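PDB 2B5D: alpha-Amylase from Thermotoga maritima, which is a glycoside hydrolase of family 57 with a second family region toward its C-terminus. Local coordinates for residues K80-R91 / R269-Y277; H96-F105 / K304-A312. One frame throughout, in Å; residues are numbered along the deposited sequence.

Interaction 1 (K80-R91 / R269-Y277); sequences KLIELANKEVER and REMEYIKDY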
loop_
_atom_site.group_PDB
_atom_site.type_symbol
_atom_site.label_atom_id
_atom_site.label_comp_id
_atom_site.label_asym_id
_atom_site.label_seq_id
_atom_site.Cartn_x
_atom_site.Cartn_y
_atom_site.Cartn_z
ATOM N N LYS A 80 -21.772 -8.832 -25.112
ATOM C CA LYS A 80 -21.413 -9.583 -23.913
ATOM C C LYS A 80 -22.545 -9.485 -22.880
ATOM O O LYS A 80 -22.949 -10.484 -22.279
ATOM C CB LYS A 80 -20.105 -9.029 -23.346
ATOM C CG LYS A 80 -19.207 -10.039 -22.667
ATOM C CD LYS A 80 -17.742 -9.739 -23.019
ATOM C CE LYS A 80 -16.735 -10.616 -22.254
ATOM N NZ LYS A 80 -16.373 -10.070 -20.899
ATOM N N LEU A 81 -23.082 -8.278 -22.716
ATOM C CA LEU A 81 -24.128 -8.019 -21.747
ATOM C C LEU A 81 -25.492 -8.601 -22.136
ATOM O O LEU A 81 -26.182 -9.133 -21.270
ATOM C CB LEU A 81 -24.210 -6.511 -21.429
ATOM C CG LEU A 81 -25.197 -5.999 -20.374
ATOM C CD1 LEU A 81 -24.964 -6.618 -18.970
ATOM C CD2 LEU A 81 -25.210 -4.465 -20.314
ATOM N N ILE A 82 -25.886 -8.494 -23.409
ATOM C CA ILE A 82 -27.124 -9.157 -23.908
ATOM C C ILE A 82 -27.044 -10.705 -23.866
ATOM O O ILE A 82 -28.061 -11.396 -23.667
ATOM C CB ILE A 82 -27.485 -8.743 -25.351
ATOM C CG1 ILE A 82 -27.859 -7.257 -25.414
ATOM C CG2 ILE A 82 -28.630 -9.639 -25.904
ATOM C CD1 ILE A 82 -27.824 -6.646 -26.833
ATOM N N GLU A 83 -25.832 -11.229 -24.075
ATOM C CA GLU A 83 -25.546 -12.651 -23.874
ATOM C C GLU A 83 -25.783 -13.038 -22.411
ATOM O O GLU A 83 -26.459 -14.031 -22.137
ATOM C CB GLU A 83 -24.113 -12.977 -24.305
ATOM C CG GLU A 83 -23.771 -14.470 -24.370
ATOM C CD GLU A 83 -22.266 -14.717 -24.237
ATOM O OE1 GLU A 83 -21.613 -14.978 -25.268
ATOM O OE2 GLU A 83 -21.730 -14.609 -23.109
ATOM N N LEU A 84 -25.245 -12.246 -21.479
ATOM C CA LEU A 84 -25.487 -12.458 -20.045
ATOM C C LEU A 84 -26.964 -12.324 -19.722
ATOM O O LEU A 84 -27.491 -13.054 -18.874
ATOM C CB LEU A 84 -24.711 -11.467 -19.184
ATOM C CG LEU A 84 -24.268 -11.834 -17.758
ATOM C CD1 LEU A 84 -24.127 -10.583 -16.930
ATOM C CD2 LEU A 84 -25.171 -12.825 -17.041
ATOM N N ALA A 85 -27.631 -11.396 -20.398
ATOM C CA ALA A 85 -29.051 -11.167 -20.155
ATOM C C ALA A 85 -29.836 -12.441 -20.438
ATOM O O ALA A 85 -30.681 -12.844 -19.635
ATOM C CB ALA A 85 -29.568 -10.008 -20.999
ATOM N N ASN A 86 -29.530 -13.069 -21.576
ATOM C CA ASN A 86 -30.113 -14.358 -21.964
ATOM C C ASN A 86 -29.834 -15.545 -21.029
ATOM O O ASN A 86 -30.763 -16.278 -20.645
ATOM C CB ASN A 86 -29.732 -14.687 -23.399
ATOM C CG ASN A 86 -30.760 -14.186 -24.389
ATOM O OD1 ASN A 86 -30.412 -13.594 -25.416
ATOM N ND2 ASN A 86 -32.046 -14.416 -24.083
ATOM N N LYS A 87 -28.566 -15.719 -20.659
ATOM C CA LYS A 87 -28.170 -16.678 -19.634
ATOM C C LYS A 87 -29.009 -16.480 -18.380
ATOM O O LYS A 87 -29.284 -17.433 -17.640
ATOM C CB LYS A 87 -26.707 -16.469 -19.252
ATOM C CG LYS A 87 -25.687 -17.451 -19.802
ATOM C CD LYS A 87 -24.437 -17.382 -18.919
ATOM C CE LYS A 87 -23.349 -18.396 -19.294
ATOM N NZ LYS A 87 -22.301 -17.851 -20.221
ATOM N N GLU A 88 -29.409 -15.229 -18.145
ATOM C CA GLU A 88 -30.079 -14.858 -16.920
ATOM C C GLU A 88 -31.571 -15.108 -16.980
ATOM O O GLU A 88 -32.165 -15.497 -15.969
ATOM C CB GLU A 88 -29.755 -13.410 -16.533
ATOM C CG GLU A 88 -28.485 -13.265 -15.676
ATOM C CD GLU A 88 -28.636 -13.796 -14.238
ATOM O OE1 GLU A 88 -29.700 -13.578 -13.625
ATOM O OE2 GLU A 88 -27.689 -14.420 -13.699
ATOM N N VAL A 89 -32.172 -14.913 -18.157
ATOM C CA VAL A 89 -33.598 -15.212 -18.328
ATOM C C VAL A 89 -33.937 -16.713 -18.131
ATOM O O VAL A 89 -35.016 -17.035 -17.630
ATOM C CB VAL A 89 -34.217 -14.615 -19.638
ATOM C CG1 VAL A 89 -33.461 -15.052 -20.853
ATOM C CG2 VAL A 89 -35.687 -15.027 -19.780
ATOM N N GLU A 90 -33.015 -17.610 -18.498
ATOM C CA GLU A 90 -33.185 -19.051 -18.219
ATOM C C GLU A 90 -32.888 -19.429 -16.767
ATOM O O GLU A 90 -33.726 -20.051 -16.113
ATOM C CB GLU A 90 -32.385 -19.938 -19.196
ATOM C CG GLU A 90 -33.218 -20.552 -20.336
ATOM C CD GLU A 90 -33.905 -21.877 -19.963
ATOM O OE1 GLU A 90 -33.999 -22.758 -20.853
ATOM O OE2 GLU A 90 -34.346 -22.045 -18.798
ATOM N N ARG A 91 -31.715 -19.040 -16.265
ATOM C CA ARG A 91 -31.313 -19.307 -14.877
ATOM C C ARG A 91 -32.309 -18.759 -13.847
ATOM O O ARG A 91 -32.367 -19.255 -12.723
ATOM C CB ARG A 91 -29.889 -18.773 -14.625
ATOM C CG ARG A 91 -29.392 -18.740 -13.150
ATOM C CD ARG A 91 -28.628 -20.005 -12.714
ATOM N NE ARG A 91 -27.321 -19.709 -12.089
ATOM C CZ ARG A 91 -27.079 -19.601 -10.773
ATOM N NH1 ARG A 91 -28.062 -19.754 -9.888
ATOM N NH2 ARG A 91 -25.845 -19.332 -10.334
ATOM N N ARG A 269 -24.006 -14.093 -8.072
ATOM C CA ARG A 269 -24.004 -15.308 -8.874
ATOM C C ARG A 269 -22.702 -16.098 -8.644
ATOM O O ARG A 269 -21.645 -15.517 -8.364
ATOM C CB ARG A 269 -24.183 -14.975 -10.353
ATOM C CG ARG A 269 -25.036 -15.953 -11.108
ATOM C CD ARG A 269 -26.437 -15.419 -11.378
ATOM N NE ARG A 269 -27.451 -16.066 -10.555
ATOM C CZ ARG A 269 -28.754 -16.123 -10.839
ATOM N NH1 ARG A 269 -29.254 -15.574 -11.940
ATOM N NH2 ARG A 269 -29.567 -16.754 -10.006
ATOM N N GLU A 270 -22.793 -17.424 -8.753
ATOM C CA GLU A 270 -21.641 -18.313 -8.533
ATOM C C GLU A 270 -20.523 -18.050 -9.531
ATOM O O GLU A 270 -20.774 -17.789 -10.704
ATOM C CB GLU A 270 -22.063 -19.781 -8.572
ATOM C CG GLU A 270 -23.185 -20.122 -7.594
ATOM C CD GLU A 270 -23.240 -21.610 -7.277
ATOM O OE1 GLU A 270 -24.296 -22.243 -7.519
ATOM O OE2 GLU A 270 -22.218 -22.148 -6.800
ATOM N N MET A 271 -19.293 -18.131 -9.026
ATOM C CA MET A 271 -18.072 -17.773 -9.752
ATOM C C MET A 271 -17.900 -18.405 -11.147
ATOM O O MET A 271 -17.465 -17.724 -12.093
ATOM C CB MET A 271 -16.845 -18.057 -8.878
ATOM C CG MET A 271 -15.506 -17.734 -9.544
ATOM S SD MET A 271 -15.434 -16.042 -10.176
ATOM C CE MET A 271 -15.255 -15.122 -8.636
ATOM N N GLU A 272 -18.223 -19.695 -11.270
ATOM C CA GLU A 272 -18.064 -20.391 -12.552
ATOM C C GLU A 272 -19.084 -19.903 -13.570
ATOM O O GLU A 272 -18.791 -19.811 -14.767
ATOM C CB GLU A 272 -18.132 -21.914 -12.397
ATOM C CG GLU A 272 -17.201 -22.643 -13.391
ATOM C CD GLU A 272 -17.387 -24.152 -13.406
ATOM O OE1 GLU A 272 -18.477 -24.622 -13.010
ATOM O OE2 GLU A 272 -16.440 -24.861 -13.821
ATOM N N TYR A 273 -20.276 -19.583 -13.072
ATOM C CA TYR A 273 -21.336 -18.981 -13.872
ATOM C C TYR A 273 -20.918 -17.613 -14.430
ATOM O O TYR A 273 -21.109 -17.323 -15.619
ATOM C CB TYR A 273 -22.597 -18.833 -13.015
ATOM C CG TYR A 273 -23.763 -18.219 -13.746
ATOM C CD1 TYR A 273 -23.830 -16.835 -13.969
ATOM C CD2 TYR A 273 -24.803 -19.012 -14.220
ATOM C CE1 TYR A 273 -24.901 -16.266 -14.649
ATOM C CE2 TYR A 273 -25.878 -18.450 -14.895
ATOM C CZ TYR A 273 -25.920 -17.080 -15.104
ATOM O OH TYR A 273 -26.985 -16.533 -15.770
ATOM N N ILE A 274 -20.324 -16.799 -13.557
ATOM C CA ILE A 274 -20.198 -15.356 -13.776
ATOM C C ILE A 274 -18.830 -14.884 -14.302
ATOM O O ILE A 274 -18.688 -13.718 -14.679
ATOM C CB ILE A 274 -20.641 -14.555 -12.488
ATOM C CG1 ILE A 274 -21.068 -13.119 -12.845
ATOM C CG2 ILE A 274 -19.577 -14.613 -11.374
ATOM C CD1 ILE A 274 -22.319 -13.028 -13.722
ATOM N N LYS A 275 -17.874 -15.817 -14.377
ATOM C CA LYS A 275 -16.437 -15.560 -14.653
ATOM C C LYS A 275 -16.077 -14.572 -15.776
ATOM O O LYS A 275 -15.273 -13.660 -15.556
ATOM C CB LYS A 275 -15.674 -16.897 -14.839
ATOM C CG LYS A 275 -14.165 -16.800 -15.259
ATOM C CD LYS A 275 -13.292 -15.868 -14.365
ATOM C CE LYS A 275 -13.076 -16.395 -12.936
ATOM N NZ LYS A 275 -11.971 -17.398 -12.836
ATOM N N ASP A 276 -16.642 -14.759 -16.966
ATOM C CA ASP A 276 -16.291 -13.894 -18.100
ATOM C C ASP A 276 -17.271 -12.722 -18.333
ATOM O O ASP A 276 -17.539 -12.323 -19.475
ATOM C CB ASP A 276 -16.069 -14.721 -19.372
ATOM C CG ASP A 276 -17.259 -15.574 -19.722
ATOM O OD1 ASP A 276 -18.108 -15.812 -18.829
ATOM O OD2 ASP A 276 -17.339 -16.009 -20.889
ATOM N N TYR A 277 -17.795 -12.182 -17.231
ATOM C CA TYR A 277 -18.554 -10.931 -17.243
ATOM C C TYR A 277 -18.049 -10.007 -16.147
ATOM O O TYR A 277 -18.401 -8.829 -16.113
ATOM C CB TYR A 277 -20.052 -11.184 -17.098
ATOM C CG TYR A 277 -20.574 -12.238 -18.041
ATOM C CD1 TYR A 277 -20.870 -13.523 -17.579
ATOM C CD2 TYR A 277 -20.751 -11.966 -19.402
ATOM C CE1 TYR A 277 -21.343 -14.503 -18.444
ATOM C CE2 TYR A 277 -21.221 -12.942 -20.276
ATOM C CZ TYR A 277 -21.513 -14.203 -19.787
ATOM O OH TYR A 277 -21.980 -15.172 -20.629
#
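Tyr-277 and Tyr-273 point from the 269-277 segment into the flank of helix 68-91, and most of the contact gathers round their rings. It joins the C-terminal part of that helix to the short helix 271-274 and its flanking residues. Ile-265 of helix 265-268 packs on Leu-84, Glu-88 and Ile-274.

Leu-84 sets its CG over the centre of one face of the Tyr-277 ring, a CH-pi contact with CG 3.7 Å from the ring centroid. Its CD2 branch reaches Tyr-273 CE1 and Ile-274 CD1. Tyr-273 acts as a knob in a hole formed by Leu-84, Lys-87, Glu-88 and Arg-91. With chi1 at -180°, CG is anti to the backbone N and the ring extends toward the helix. Lys-87 CD lies over one face of this ring.

The hydrogen bonds meet mainly at the phenol of Tyr-277. Its OH donates to Glu-83 OE2 over 2.6 Å, on the anti side of the carboxylate. The same OH accepts from Lys-87 NZ at 2.7 Å. Both partners approach at the ring edge. Lys-80, bent at chi2 and chi4, brings NZ to Asp-276 O at 2.9 Å, from above the carbonyl plane.

Charged groups fill the far end. Arg-269 NH1 forms a salt bridge with the Glu-88 carboxylate, although the exact place of that carboxylate is less sure. Arg-269 NE lies over the centre of the Arg-91 guanidinium, and Arg-91 NH1 comes within 3.4 Å of Arg-269 NH2. Glu-95 pairs with Arg-269 NH2, and Tyr-291 bonds to Glu-88 OE1.

The phenol of Tyr-277 thus links an acid and a base of the same helix. The positive charge on Lys-87 probably makes this OH a better donor. Glu-88 and Glu-95 would offset the closeness of the two arginines.

Interaction 2 (H96-F105 / K304-A312); sequences HPLKHKMAKF and KEYYDIDLA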
loop_
_atom_site.group_PDB
_atom_site.type_symbol
_atom_site.label_atom_id
_atom_site.label_comp_id
_atom_site.label_asym_id
_atom_site.label_seq_id
_atom_site.Cartn_x
_atom_site.Cartn_y
_atom_site.Cartn_z
ATOM N N HIS A 96 -37.434 -16.568 -7.919
ATOM C CA HIS A 96 -38.509 -15.572 -7.735
ATOM C C HIS A 96 -39.048 -14.982 -9.057
ATOM O O HIS A 96 -38.274 -14.641 -9.963
ATOM C CB HIS A 96 -38.030 -14.452 -6.823
ATOM C CG HIS A 96 -39.134 -13.716 -6.127
ATOM N ND1 HIS A 96 -39.330 -13.789 -4.763
ATOM C CD2 HIS A 96 -40.084 -12.874 -6.599
ATOM C CE1 HIS A 96 -40.363 -13.034 -4.427
ATOM N NE2 HIS A 96 -40.835 -12.466 -5.524
ATOM N N PRO A 97 -40.386 -14.902 -9.190
ATOM C CA PRO A 97 -41.011 -14.290 -10.362
ATOM C C PRO A 97 -40.657 -12.814 -10.649
ATOM O O PRO A 97 -40.630 -12.422 -11.812
ATOM C CB PRO A 97 -42.513 -14.445 -10.073
ATOM C CG PRO A 97 -42.594 -14.657 -8.608
ATOM C CD PRO A 97 -41.400 -15.444 -8.271
ATOM N N LEU A 98 -40.414 -12.010 -9.611
ATOM C CA LEU A 98 -39.930 -10.623 -9.787
ATOM C C LEU A 98 -38.585 -10.640 -10.492
ATOM O O LEU A 98 -38.377 -9.945 -11.494
ATOM C CB LEU A 98 -39.822 -9.889 -8.437
ATOM C CG LEU A 98 -41.144 -9.419 -7.811
ATOM C CD1 LEU A 98 -40.944 -8.837 -6.424
ATOM C CD2 LEU A 98 -41.872 -8.421 -8.713
ATOM N N LYS A 99 -37.706 -11.487 -9.965
ATOM C CA LYS A 99 -36.352 -11.676 -10.430
ATOM C C LYS A 99 -36.343 -12.209 -11.850
ATOM O O LYS A 99 -35.604 -11.691 -12.697
ATOM C CB LYS A 99 -35.624 -12.614 -9.478
ATOM C CG LYS A 99 -34.165 -12.845 -9.800
ATOM C CD LYS A 99 -33.518 -13.598 -8.663
ATOM C CE LYS A 99 -32.054 -13.766 -8.912
ATOM N NZ LYS A 99 -31.453 -14.542 -7.784
ATOM N N HIS A 100 -37.177 -13.216 -12.123
ATOM C CA HIS A 100 -37.371 -13.699 -13.515
ATOM C C HIS A 100 -37.862 -12.603 -14.461
ATOM O O HIS A 100 -37.331 -12.446 -15.549
ATOM C CB HIS A 100 -38.309 -14.924 -13.603
ATOM C CG HIS A 100 -38.419 -15.490 -14.992
ATOM N ND1 HIS A 100 -39.535 -15.317 -15.784
ATOM C CD2 HIS A 100 -37.523 -16.166 -15.752
ATOM C CE1 HIS A 100 -39.329 -15.878 -16.964
ATOM N NE2 HIS A 100 -38.118 -16.405 -16.968
ATOM N N LYS A 101 -38.887 -11.869 -14.026
ATOM C CA LYS A 101 -39.474 -10.769 -14.792
ATOM C C LYS A 101 -38.449 -9.669 -15.155
ATOM O O LYS A 101 -38.383 -9.244 -16.317
ATOM C CB LYS A 101 -40.630 -10.186 -14.005
ATOM C CG LYS A 101 -41.465 -9.192 -14.747
ATOM C CD LYS A 101 -42.525 -8.601 -13.837
ATOM C CE LYS A 101 -42.975 -7.250 -14.367
ATOM N NZ LYS A 101 -44.049 -6.674 -13.515
ATOM N N MET A 102 -37.648 -9.248 -14.163
ATOM C CA MET A 102 -36.569 -8.278 -14.342
ATOM C C MET A 102 -35.559 -8.725 -15.382
ATOM O O MET A 102 -35.114 -7.922 -16.195
ATOM C CB MET A 102 -35.841 -8.001 -13.010
ATOM C CG MET A 102 -36.109 -6.648 -12.322
ATOM S SD MET A 102 -36.483 -5.187 -13.371
ATOM C CE MET A 102 -38.265 -5.261 -13.251
ATOM N N ALA A 103 -35.192 -10.005 -15.358
ATOM C CA ALA A 103 -34.194 -10.538 -16.288
ATOM C C ALA A 103 -34.656 -10.387 -17.728
ATOM O O ALA A 103 -33.849 -10.227 -18.631
ATOM C CB ALA A 103 -33.886 -11.988 -15.974
ATOM N N LYS A 104 -35.966 -10.421 -17.931
ATOM C CA LYS A 104 -36.534 -10.283 -19.271
ATOM C C LYS A 104 -36.659 -8.803 -19.647
ATOM O O LYS A 104 -36.508 -8.440 -20.827
ATOM C CB LYS A 104 -37.886 -11.007 -19.359
ATOM C CG LYS A 104 -37.911 -12.261 -18.492
ATOM C CD LYS A 104 -38.810 -13.365 -19.010
ATOM C CE LYS A 104 -40.255 -12.946 -19.092
ATOM N NZ LYS A 104 -40.505 -12.676 -20.521
ATOM N N PHE A 105 -36.940 -7.964 -18.638
ATOM C CA PHE A 105 -36.888 -6.521 -18.818
ATOM C C PHE A 105 -35.486 -6.136 -19.297
ATOM O O PHE A 105 -35.350 -5.415 -20.287
ATOM C CB PHE A 105 -37.254 -5.750 -17.545
ATOM C CG PHE A 105 -36.946 -4.263 -17.637
ATOM C CD1 PHE A 105 -35.651 -3.782 -17.391
ATOM C CD2 PHE A 105 -37.936 -3.351 -18.002
ATOM C CE1 PHE A 105 -35.357 -2.424 -17.497
ATOM C CE2 PHE A 105 -37.647 -1.984 -18.099
ATOM C CZ PHE A 105 -36.351 -1.523 -17.839
ATOM N N LYS A 304 -32.441 -7.266 1.755
ATOM C CA LYS A 304 -33.035 -6.540 0.642
ATOM C C LYS A 304 -33.968 -7.362 -0.230
ATOM O O LYS A 304 -33.637 -8.463 -0.664
ATOM C CB LYS A 304 -31.940 -5.878 -0.221
ATOM C CG LYS A 304 -31.310 -4.714 0.519
ATOM C CD LYS A 304 -30.583 -3.774 -0.377
ATOM C CE LYS A 304 -29.766 -2.811 0.460
ATOM N NZ LYS A 304 -30.509 -1.576 0.870
ATOM N N GLU A 305 -35.129 -6.791 -0.511
ATOM C CA GLU A 305 -36.126 -7.458 -1.308
ATOM C C GLU A 305 -35.952 -7.222 -2.786
ATOM O O GLU A 305 -35.305 -6.267 -3.207
ATOM C CB GLU A 305 -37.519 -7.046 -0.846
ATOM C CG GLU A 305 -37.892 -7.816 0.389
ATOM C CD GLU A 305 -39.090 -7.264 1.080
ATOM O OE1 GLU A 305 -38.963 -7.011 2.301
ATOM O OE2 GLU A 305 -40.151 -7.088 0.407
ATOM N N TYR A 306 -36.560 -8.097 -3.570
ATOM C CA TYR A 306 -36.464 -8.028 -5.016
ATOM C C TYR A 306 -37.161 -6.813 -5.624
ATOM O O TYR A 306 -38.214 -6.382 -5.156
ATOM C CB TYR A 306 -36.973 -9.340 -5.633
ATOM C CG TYR A 306 -35.997 -10.490 -5.439
ATOM C CD1 TYR A 306 -36.381 -11.653 -4.731
ATOM C CD2 TYR A 306 -34.680 -10.407 -5.934
ATOM C CE1 TYR A 306 -35.493 -12.710 -4.531
ATOM C CE2 TYR A 306 -33.777 -11.456 -5.733
ATOM C CZ TYR A 306 -34.197 -12.619 -5.031
ATOM O OH TYR A 306 -33.307 -13.667 -4.827
ATOM N N TYR A 307 -36.547 -6.270 -6.669
ATOM C CA TYR A 307 -37.057 -5.098 -7.372
ATOM C C TYR A 307 -38.352 -5.406 -8.120
ATOM O O TYR A 307 -38.435 -6.367 -8.911
ATOM C CB TYR A 307 -35.996 -4.578 -8.363
ATOM C CG TYR A 307 -36.343 -3.282 -9.084
ATOM C CD1 TYR A 307 -36.597 -2.093 -8.369
ATOM C CD2 TYR A 307 -36.391 -3.235 -10.472
ATOM C CE1 TYR A 307 -36.905 -0.918 -9.019
ATOM C CE2 TYR A 307 -36.688 -2.058 -11.141
ATOM C CZ TYR A 307 -36.947 -0.902 -10.406
ATOM O OH TYR A 307 -37.230 0.270 -11.064
ATOM N N ASP A 308 -39.348 -4.561 -7.871
ATOM C CA ASP A 308 -40.598 -4.546 -8.612
ATOM C C ASP A 308 -40.698 -3.210 -9.326
ATOM O O ASP A 308 -40.884 -2.178 -8.693
ATOM C CB ASP A 308 -41.781 -4.728 -7.661
ATOM C CG ASP A 308 -43.132 -4.805 -8.396
ATOM O OD1 ASP A 308 -44.114 -5.221 -7.742
ATOM O OD2 ASP A 308 -43.222 -4.459 -9.609
ATOM N N ILE A 309 -40.577 -3.245 -10.649
ATOM C CA ILE A 309 -40.568 -2.046 -11.471
ATOM C C ILE A 309 -41.891 -1.309 -11.560
ATOM O O ILE A 309 -41.937 -0.211 -12.103
ATOM C CB ILE A 309 -40.093 -2.335 -12.914
ATOM C CG1 ILE A 309 -39.684 -1.015 -13.607
ATOM C CG2 ILE A 309 -41.180 -3.104 -13.703
ATOM C CD1 ILE A 309 -38.588 -1.147 -14.636
ATOM N N ASP A 310 -42.971 -1.903 -11.059
ATOM C CA ASP A 310 -44.267 -1.252 -11.133
ATOM C C ASP A 310 -44.481 -0.373 -9.949
ATOM O O ASP A 310 -44.988 0.730 -10.094
ATOM C CB ASP A 310 -45.410 -2.263 -11.301
ATOM C CG ASP A 310 -45.468 -2.831 -12.710
ATOM O OD1 ASP A 310 -45.344 -2.043 -13.678
ATOM O OD2 ASP A 310 -45.612 -4.065 -12.859
ATOM N N LEU A 311 -44.087 -0.862 -8.778
ATOM C CA LEU A 311 -44.056 -0.036 -7.578
ATOM C C LEU A 311 -43.060 1.131 -7.735
ATOM O O LEU A 311 -43.311 2.249 -7.293
ATOM C CB LEU A 311 -43.688 -0.872 -6.348
ATOM C CG LEU A 311 -44.524 -2.061 -5.861
ATOM C CD1 LEU A 311 -44.407 -2.103 -4.336
ATOM C CD2 LEU A 311 -46.004 -2.048 -6.303
ATOM N N ALA A 312 -41.932 0.846 -8.371
ATOM C CA ALA A 312 -40.900 1.819 -8.642
ATOM C C ALA A 312 -41.492 2.968 -9.459
ATOM O O ALA A 312 -41.241 4.134 -9.138
ATOM C CB ALA A 312 -39.774 1.159 -9.381
HETATM O O HOH W 1 -39.508 -7.326 -11.068
#
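Tyr-306 lies against the first turn of helix 97-119. Lys-99 is fully extended and passes over one face of its ring, with Lys-99 CD 3.6 Å from Tyr-306 CE2. Tyr-306 CD1 in turn lies over one face of the His-96 ring. The two rings meet obliquely, their planes 51° apart. Leu-98 fits its CB against Tyr-306 CB at 4.0 Å and its CD2 against Asp-308 CB.

Further along, Met-102 brings SD to the edge of the Tyr-307 ring, a Met-aromatic contact with SD 3.5 Å from CD2. Bends at chi2 and chi3 turn its CE onto Ile-309 CB, and that fit is tight. Ile-309 CD1 then rests over one face of Phe-105, offset toward the rim. On the outer side, Lys-101 NZ forms a salt bridge with Asp-310 OD2 at 3.1 Å, its hydrogen bond weak. A water donates to both Leu-98 O and Tyr-307 O.

Asp-308 OD2 accepts from Asp-310 N. His-96 and Asp-308 are the N-cap residues of helices 97-119 and 309-338, so the contact joins the starts of both. Val-89 of helix 68-91 packs on His-100 and Lys-104, and Tyr-291 pairs with Tyr-307 through the backbone.

In the fold
Both interactions lie on the same side of the chain's centre, about 17 Å apart between centres and each about 30 Å from that centre. Each is partly buried; neither is central core. They share a helical hairpin: interaction 1 uses helix 68-91, and interaction 2 uses the next one, 97-119. They meet directly where Arg-269 NH2 comes near Lys-99 NZ, with Glu-95 close to both. Tyr-291 also joins them, touching Met-102. The chemistry differs. Interaction 1 rests on phenol hydrogen bonds to exposed Glu-83 and Lys-87 and on a buried Glu-88/Arg-269 pair. Interaction 2 is mostly apolar and aromatic, with one salt bridge between exposed residues, Lys-101 and Asp-310.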